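Local coordinates for uncharacterized HTH-type transcriptional regulator SAR2349 (Staphylococcus aureus, PDB 4EM2), which probably binds DNA as a MarR-family winged-helix transcriptional regulator, and is seen here with salicylate bound at several sites, at residues A[113-116]-A[117-121]; A[129-132]-A[133-137]; A[165-168]-A[169-173]. One frame throughout, in Å; residues are numbered along the deposited sequence.

Contact 1. Residues A[113-116]-A[117-121]; sequences SLED and KRQKF. With SAL (2-hydroxybenzoic acid), chain D; SO4 (sulfate ion), chain F.
Asp116 and Gln119 are joined by a backbone bond at the foot of a 3-10 turn, in the loop between strands 108-110 and 122-124, which in the winged helix-turn-helix fold of MarR proteins is the wing. Residues 113-116 run without regular structure into the turn at 117-119. Gln119 N donates to Asp116 O over 2.8 Å with an N-H...O angle of 154°, reaching the oxygen from above the carbonyl plane; Lys120 N adds a weak bond to the same oxygen. Ahead of the turn, Ser113 OG accepts from Glu115 N, an ST turn.

Lys120 runs back along residues 113-116 with its chain fully extended. Its CE rests 3.3 Å from Glu115 O, and NZ makes a weak bond with Ser113 O. A water lies within hydrogen-bonding distance of Glu115 OE2 and Gln119 O and probably links them, while Glu115 OE1 lies 3.7 Å from Gln119 CB.

Asp116 and Arg118 point the same way, side by side. Asp116 OD2 sits 3.4 Å from Arg118 NH1 but well out of the guanidinium plane, making a salt bridge of charge alone. A sulfate, probably from the crystallisation liquor, sits at the start of the turn: Lys117 N donates to its O4 over 2.9 Å, and Arg118 N bonds weakly to O2. The bend of the Arg118 chain at chi3 (53°) lays the guanidinium against the ion, with sulfate O2 over one face and 2.7 Å from Arg118 NH2. The Arg118 side chain also touches Leu81 and Ile82 of helix 81-88. Lys117 lines a salicylate pocket with Arg96, Lys100, Ile103, Val110 and Leu122; its CE lies 3.5 Å from salicylate O1'.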
# COMPACT_ATOMS: atom_id res chain seq x y z
N SER A 113 -25.65 -5.53 -6.58
CA SER A 113 -26.73 -4.70 -6.09
C SER A 113 -27.16 -3.79 -7.23
O SER A 113 -26.53 -3.78 -8.30
CB SER A 113 -26.23 -3.90 -4.88
OG SER A 113 -26.30 -2.50 -5.10
N LEU A 114 -28.24 -3.05 -7.03
CA LEU A 114 -28.68 -2.17 -8.09
C LEU A 114 -28.21 -0.75 -7.83
O LEU A 114 -28.39 0.13 -8.69
CB LEU A 114 -30.21 -2.22 -8.26
CG LEU A 114 -30.74 -3.57 -8.80
CD1 LEU A 114 -32.24 -3.53 -8.70
CD2 LEU A 114 -30.29 -3.86 -10.25
N GLU A 115 -27.60 -0.54 -6.66
CA GLU A 115 -27.04 0.76 -6.29
C GLU A 115 -25.87 1.17 -7.20
O GLU A 115 -25.48 0.44 -8.12
CB GLU A 115 -26.48 0.73 -4.90
CG GLU A 115 -27.45 0.56 -3.83
CD GLU A 115 -26.78 0.86 -2.52
OE1 GLU A 115 -26.54 2.06 -2.22
OE2 GLU A 115 -26.47 -0.11 -1.79
N ASP A 116 -25.30 2.33 -6.92
CA ASP A 116 -24.15 2.80 -7.70
C ASP A 116 -22.90 1.97 -7.39
O ASP A 116 -22.67 1.60 -6.24
CB ASP A 116 -23.85 4.28 -7.41
CG ASP A 116 -24.87 5.22 -8.03
OD1 ASP A 116 -25.49 4.85 -9.06
OD2 ASP A 116 -25.04 6.33 -7.48
N LYS A 117 -22.11 1.67 -8.42
CA LYS A 117 -20.89 0.90 -8.23
C LYS A 117 -20.06 1.46 -7.05
O LYS A 117 -19.54 0.72 -6.23
CB LYS A 117 -20.05 0.94 -9.50
CG LYS A 117 -20.52 0.08 -10.67
CD LYS A 117 -19.53 0.24 -11.85
CE LYS A 117 -19.77 -0.76 -12.97
NZ LYS A 117 -21.06 -0.50 -13.68
N ARG A 118 -19.94 2.77 -6.96
CA ARG A 118 -19.16 3.38 -5.89
C ARG A 118 -19.63 3.11 -4.45
O ARG A 118 -18.88 3.35 -3.48
CB ARG A 118 -19.04 4.89 -6.14
CG ARG A 118 -20.15 5.75 -5.57
CD ARG A 118 -20.07 7.12 -6.19
NE ARG A 118 -20.07 7.00 -7.66
CZ ARG A 118 -21.06 7.43 -8.45
NH1 ARG A 118 -22.14 8.02 -7.92
NH2 ARG A 118 -20.96 7.27 -9.76
N GLN A 119 -20.87 2.60 -4.33
CA GLN A 119 -21.54 2.24 -3.05
C GLN A 119 -21.51 0.70 -2.74
O GLN A 119 -21.77 0.27 -1.62
CB GLN A 119 -23.04 2.67 -3.09
CG GLN A 119 -23.31 4.18 -3.04
CD GLN A 119 -22.96 4.74 -1.68
OE1 GLN A 119 -22.17 4.13 -0.94
NE2 GLN A 119 -23.53 5.89 -1.33
N LYS A 120 -21.21 -0.10 -3.76
CA LYS A 120 -21.20 -1.54 -3.62
C LYS A 120 -20.08 -2.04 -2.72
O LYS A 120 -18.98 -1.48 -2.68
CB LYS A 120 -21.10 -2.14 -5.00
CG LYS A 120 -22.21 -1.67 -5.91
CD LYS A 120 -22.27 -2.53 -7.17
CE LYS A 120 -23.29 -1.98 -8.19
NZ LYS A 120 -23.36 -2.92 -9.32
N PHE A 121 -20.38 -3.07 -1.94
CA PHE A 121 -19.38 -3.60 -1.04
C PHE A 121 -18.35 -4.44 -1.77
O PHE A 121 -18.68 -5.18 -2.72
CB PHE A 121 -20.03 -4.37 0.08
CG PHE A 121 -20.68 -3.48 1.07
CD1 PHE A 121 -19.90 -2.70 1.92
CD2 PHE A 121 -22.07 -3.34 1.10
CE1 PHE A 121 -20.49 -1.76 2.79
CE2 PHE A 121 -22.67 -2.43 1.95
CZ PHE A 121 -21.89 -1.63 2.80
C1' SAL D . -17.20 -2.67 -11.45
O1' SAL D . -16.67 -2.40 -12.52
O2' SAL D . -17.98 -3.78 -11.36
C1 SAL D . -16.97 -1.80 -10.25
C2 SAL D . -16.27 -0.56 -10.37
C3 SAL D . -16.06 0.24 -9.20
C4 SAL D . -16.54 -0.19 -7.95
C5 SAL D . -17.24 -1.40 -7.84
C6 SAL D . -17.45 -2.20 -8.97
O2 SAL D . -15.80 -0.16 -11.58
S SO4 F . -21.42 4.25 -11.06
O1 SO4 F . -21.99 5.52 -11.68
O2 SO4 F . -20.83 4.61 -9.69
O3 SO4 F . -20.42 3.75 -12.04
O4 SO4 F . -22.54 3.23 -10.83
O HOH W 1 -24.18 -0.80 -1.00

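Contact 2. Residues A[129-132]-A[133-137]; sequences HELY and EIVCL
His129 and Glu133 meet twice, through the main chain and through a water. Glu133 N donates to His129 O over 2.9 Å and almost straight, 170° at the hydrogen. The same carbonyl oxygen has Glu133 CG packed against it, since that side chain turns back along the helix with CG beside its own backbone N (chi1 -69°). Farther out, one water lies 2.7 Å from His129 ND1 and donates to Glu133 OE2, joining imidazole and carboxylate whose own atoms stay 5.0 Å apart.

The next three carbonyls are satisfied in the same i to i+4 way: Glu130 O by Ile134 N, Leu131 O by Val135 N, and Tyr132 O by Cys136 N. Val135 N lies 2.9 Å from Leu131 O. Leu137 N carries the series on by donating to Glu133 O, which leaves each carbonyl from His129 to Glu133 with a main-chain donor.

This is regular alpha-helix within helix 126-148, the long helix that follows the wing in the MarR fold. Its inner side is apolar: Leu131 CD2 and Val135 CG2 lie side by side 3.8 Å apart, both residues buried, Leu131 reaching Leu70 and Leu107 and Val135 meeting Trp67, Ile56 and Leu57. Val135 also touches a bound salicylate, in a pocket that includes Tyr49 and Gln143. On another side Cys136 SG stands 5.3 Å from the centroid of the Tyr132 ring, an oblique sulfur-aromatic contact, and that ring continues onto Ala74, Lys75 and Leu124. At the exposed side the Glu130 chain, bent at chi2 (73°), brings its OE2 to 3.8 Å from Ile134 CD1, a carboxylate oxygen resting on a methyl.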
# COMPACT_ATOMS: atom_id res chain seq x y z
N HIS A 129 -7.01 -13.38 -1.36
CA HIS A 129 -6.43 -13.65 -0.05
C HIS A 129 -5.12 -14.40 -0.13
O HIS A 129 -4.17 -14.15 0.63
CB HIS A 129 -7.41 -14.45 0.82
CG HIS A 129 -8.47 -13.60 1.48
ND1 HIS A 129 -8.16 -12.66 2.44
CD2 HIS A 129 -9.82 -13.58 1.34
CE1 HIS A 129 -9.28 -12.09 2.86
NE2 HIS A 129 -10.31 -12.63 2.21
N GLU A 130 -5.06 -15.36 -1.05
CA GLU A 130 -3.83 -16.11 -1.19
C GLU A 130 -2.72 -15.16 -1.67
O GLU A 130 -1.60 -15.21 -1.19
CB GLU A 130 -4.02 -17.21 -2.22
CG GLU A 130 -2.84 -18.09 -2.41
CD GLU A 130 -2.55 -19.06 -1.27
OE1 GLU A 130 -3.42 -19.28 -0.41
OE2 GLU A 130 -1.43 -19.66 -1.27
N LEU A 131 -3.02 -14.32 -2.63
CA LEU A 131 -1.98 -13.42 -3.14
C LEU A 131 -1.52 -12.50 -1.97
O LEU A 131 -0.33 -12.33 -1.70
CB LEU A 131 -2.54 -12.60 -4.28
CG LEU A 131 -1.62 -11.58 -5.01
CD1 LEU A 131 -2.30 -11.22 -6.31
CD2 LEU A 131 -1.38 -10.34 -4.15
N TYR A 132 -2.50 -11.98 -1.24
CA TYR A 132 -2.24 -11.06 -0.13
C TYR A 132 -1.33 -11.63 0.95
O TYR A 132 -0.37 -10.99 1.37
CB TYR A 132 -3.58 -10.65 0.49
CG TYR A 132 -3.45 -9.78 1.72
CD1 TYR A 132 -3.08 -8.44 1.61
CD2 TYR A 132 -3.68 -10.29 2.99
CE1 TYR A 132 -2.94 -7.65 2.70
CE2 TYR A 132 -3.55 -9.51 4.12
CZ TYR A 132 -3.17 -8.18 3.96
OH TYR A 132 -2.98 -7.38 5.05
N GLU A 133 -1.65 -12.85 1.41
CA GLU A 133 -0.83 -13.47 2.43
C GLU A 133 0.57 -13.72 1.93
O GLU A 133 1.54 -13.54 2.68
CB GLU A 133 -1.43 -14.80 2.89
CG GLU A 133 -2.73 -14.63 3.67
CD GLU A 133 -3.45 -15.97 3.87
OE1 GLU A 133 -2.74 -17.03 4.04
OE2 GLU A 133 -4.72 -15.95 3.85
N ILE A 134 0.70 -14.07 0.66
CA ILE A 134 2.04 -14.33 0.15
C ILE A 134 2.91 -13.05 0.04
O ILE A 134 4.09 -13.03 0.42
CB ILE A 134 2.01 -14.98 -1.20
CG1 ILE A 134 1.58 -16.43 -1.06
CG2 ILE A 134 3.40 -14.95 -1.83
CD1 ILE A 134 1.03 -16.98 -2.39
N VAL A 135 2.33 -11.99 -0.53
CA VAL A 135 3.08 -10.74 -0.65
C VAL A 135 3.44 -10.22 0.73
O VAL A 135 4.56 -9.86 0.99
CB VAL A 135 2.23 -9.66 -1.39
CG1 VAL A 135 2.83 -8.22 -1.16
CG2 VAL A 135 2.17 -10.00 -2.92
N CYS A 136 2.46 -10.20 1.62
CA CYS A 136 2.66 -9.66 2.92
C CYS A 136 3.82 -10.32 3.68
O CYS A 136 4.69 -9.65 4.26
CB CYS A 136 1.31 -9.73 3.64
SG CYS A 136 1.39 -9.30 5.35
N LEU A 137 3.86 -11.65 3.65
CA LEU A 137 4.94 -12.36 4.29
C LEU A 137 6.29 -12.06 3.58
O LEU A 137 7.28 -11.79 4.24
CB LEU A 137 4.65 -13.88 4.27
CG LEU A 137 5.66 -14.72 5.05
CD1 LEU A 137 5.61 -14.34 6.52
CD2 LEU A 137 5.32 -16.24 4.85
O HOH W 2 -5.87 -12.92 3.85

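Contact 3. Residues A[165-168]-A[169-173]; sequences NQIH and EILLK
His168 and Leu172 touch one helical turn apart. The two side chains meet at an angle, and Leu172 places its CG at the edge of the imidazole, in the plane of the ring; its CD1 comes within 3.6 Å of His168 CD2 and lies obliquely to the ring. Beneath them Leu172 N donates to His168 O over 3.2 Å, with an N-H...O angle of 146°.

Glu169 lies on another side of the helix, alongside Gln166 and pointing the same way. Its OE2 lies against the neighbouring residue, 3.3 Å from Gln166 CA and 3.7 Å from Gln166 CG. The carboxylate and amide planes stand 47° apart. The other carboxylate oxygen, Glu169 OE1, faces Lys173 NZ across a long salt bridge of 3.8 Å. The i to i+4 spacing lets the two chains approach; at this length any compensation of charge is probably modest.

Ile167 and Leu171 form a third pair, side by side, with Ile167 CG2 4.0 Å from Leu171 CD1. Leu171 CG stands beside its own backbone N (chi1 -50°), which turns the branch back toward Ile167. Leu171 N donates to Ile167 O over 3.1 Å, while Ile170 N reaches Gln166 O in a bond that is only weak.

All of this belongs to one regular alpha-helix, 154-174, the last of the chain. In MarR proteins the terminal helices usually form the dimerisation region, consistent with the largely exposed Ile and Leu residues here in an assembly of one chain. The centre of the contact lies about 18 Å from the centre of the chain, about 33 Å from that of 113-121 in the wing, and about 29 Å from that of 129-137 on the preceding helix 126-148, across the chain's centre.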
# COMPACT_ATOMS: atom_id res chain seq x y z
N ASN A 165 5.75 9.51 13.08
CA ASN A 165 4.33 9.73 13.34
C ASN A 165 4.05 11.20 13.70
O ASN A 165 3.00 11.72 13.37
CB ASN A 165 3.82 8.81 14.46
CG ASN A 165 3.86 7.37 14.05
OD1 ASN A 165 3.87 7.06 12.85
ND2 ASN A 165 3.87 6.46 15.03
N GLN A 166 5.00 11.86 14.36
CA GLN A 166 4.79 13.26 14.68
C GLN A 166 4.69 14.02 13.35
O GLN A 166 3.73 14.77 13.14
CB GLN A 166 5.94 13.80 15.51
CG GLN A 166 5.90 13.26 16.95
CD GLN A 166 6.80 14.04 17.86
OE1 GLN A 166 6.48 15.18 18.24
NE2 GLN A 166 7.95 13.48 18.17
N ILE A 167 5.63 13.76 12.43
CA ILE A 167 5.62 14.43 11.11
C ILE A 167 4.32 14.12 10.39
O ILE A 167 3.61 15.01 9.89
CB ILE A 167 6.80 14.00 10.23
CG1 ILE A 167 8.12 14.33 10.93
CG2 ILE A 167 6.75 14.71 8.85
CD1 ILE A 167 8.51 15.80 11.00
N HIS A 168 3.97 12.85 10.39
CA HIS A 168 2.77 12.39 9.73
C HIS A 168 1.51 13.06 10.28
O HIS A 168 0.60 13.37 9.51
CB HIS A 168 2.73 10.86 9.87
CG HIS A 168 2.11 10.14 8.73
ND1 HIS A 168 2.61 8.94 8.26
CD2 HIS A 168 0.95 10.35 8.06
CE1 HIS A 168 1.78 8.44 7.36
NE2 HIS A 168 0.76 9.27 7.23
N GLU A 169 1.44 13.29 11.59
CA GLU A 169 0.25 13.96 12.18
C GLU A 169 0.02 15.30 11.50
O GLU A 169 -1.06 15.60 11.02
CB GLU A 169 0.42 14.26 13.67
CG GLU A 169 1.06 13.17 14.52
CD GLU A 169 1.09 13.54 16.02
OE1 GLU A 169 0.02 13.98 16.56
OE2 GLU A 169 2.18 13.39 16.65
N ILE A 170 1.06 16.11 11.49
CA ILE A 170 1.03 17.43 10.88
C ILE A 170 0.65 17.42 9.39
O ILE A 170 -0.20 18.19 8.96
CB ILE A 170 2.40 18.13 11.02
CG1 ILE A 170 2.81 18.17 12.50
CG2 ILE A 170 2.33 19.53 10.45
CD1 ILE A 170 1.76 18.83 13.39
N LEU A 171 1.26 16.54 8.60
CA LEU A 171 0.96 16.53 7.17
C LEU A 171 -0.51 16.19 6.91
O LEU A 171 -1.09 16.66 5.94
CB LEU A 171 1.87 15.53 6.42
CG LEU A 171 3.38 15.60 6.64
CD1 LEU A 171 4.11 14.50 5.85
CD2 LEU A 171 3.88 16.96 6.23
N LEU A 172 -1.10 15.40 7.79
CA LEU A 172 -2.49 14.98 7.62
C LEU A 172 -3.52 15.94 8.17
O LEU A 172 -4.59 16.12 7.59
CB LEU A 172 -2.71 13.63 8.28
CG LEU A 172 -2.09 12.44 7.56
CD1 LEU A 172 -2.51 11.16 8.28
CD2 LEU A 172 -2.55 12.42 6.09
N LYS A 173 -3.23 16.52 9.33
CA LYS A 173 -4.15 17.46 9.93
C LYS A 173 -4.26 18.63 8.96
O LYS A 173 -5.34 19.19 8.75
CB LYS A 173 -3.67 17.90 11.32
CG LYS A 173 -3.97 16.84 12.39
CD LYS A 173 -3.42 17.18 13.78
CE LYS A 173 -3.70 16.03 14.75
NZ LYS A 173 -3.05 16.17 16.09

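All three contacts are local, and they follow one another along the chain without touching. Contact 2 alone includes buried residues; contacts 1 and 3 lie at the surface, their centres about 33 Å apart. Contacts 2 and 3 sit on successive helices, 126-148 and 154-174, on opposite sides of the chain's centre, and share the i to i+4 backbone pattern with apolar pairs. Contact 1, in the wing loop, is instead irregular and mostly polar, built on a tight turn and charged side chains, with a sulfate bound beside it. Lys117 of contact 1 and Val135 of contact 2 line separate salicylate pockets, while contact 3 contributes to neither.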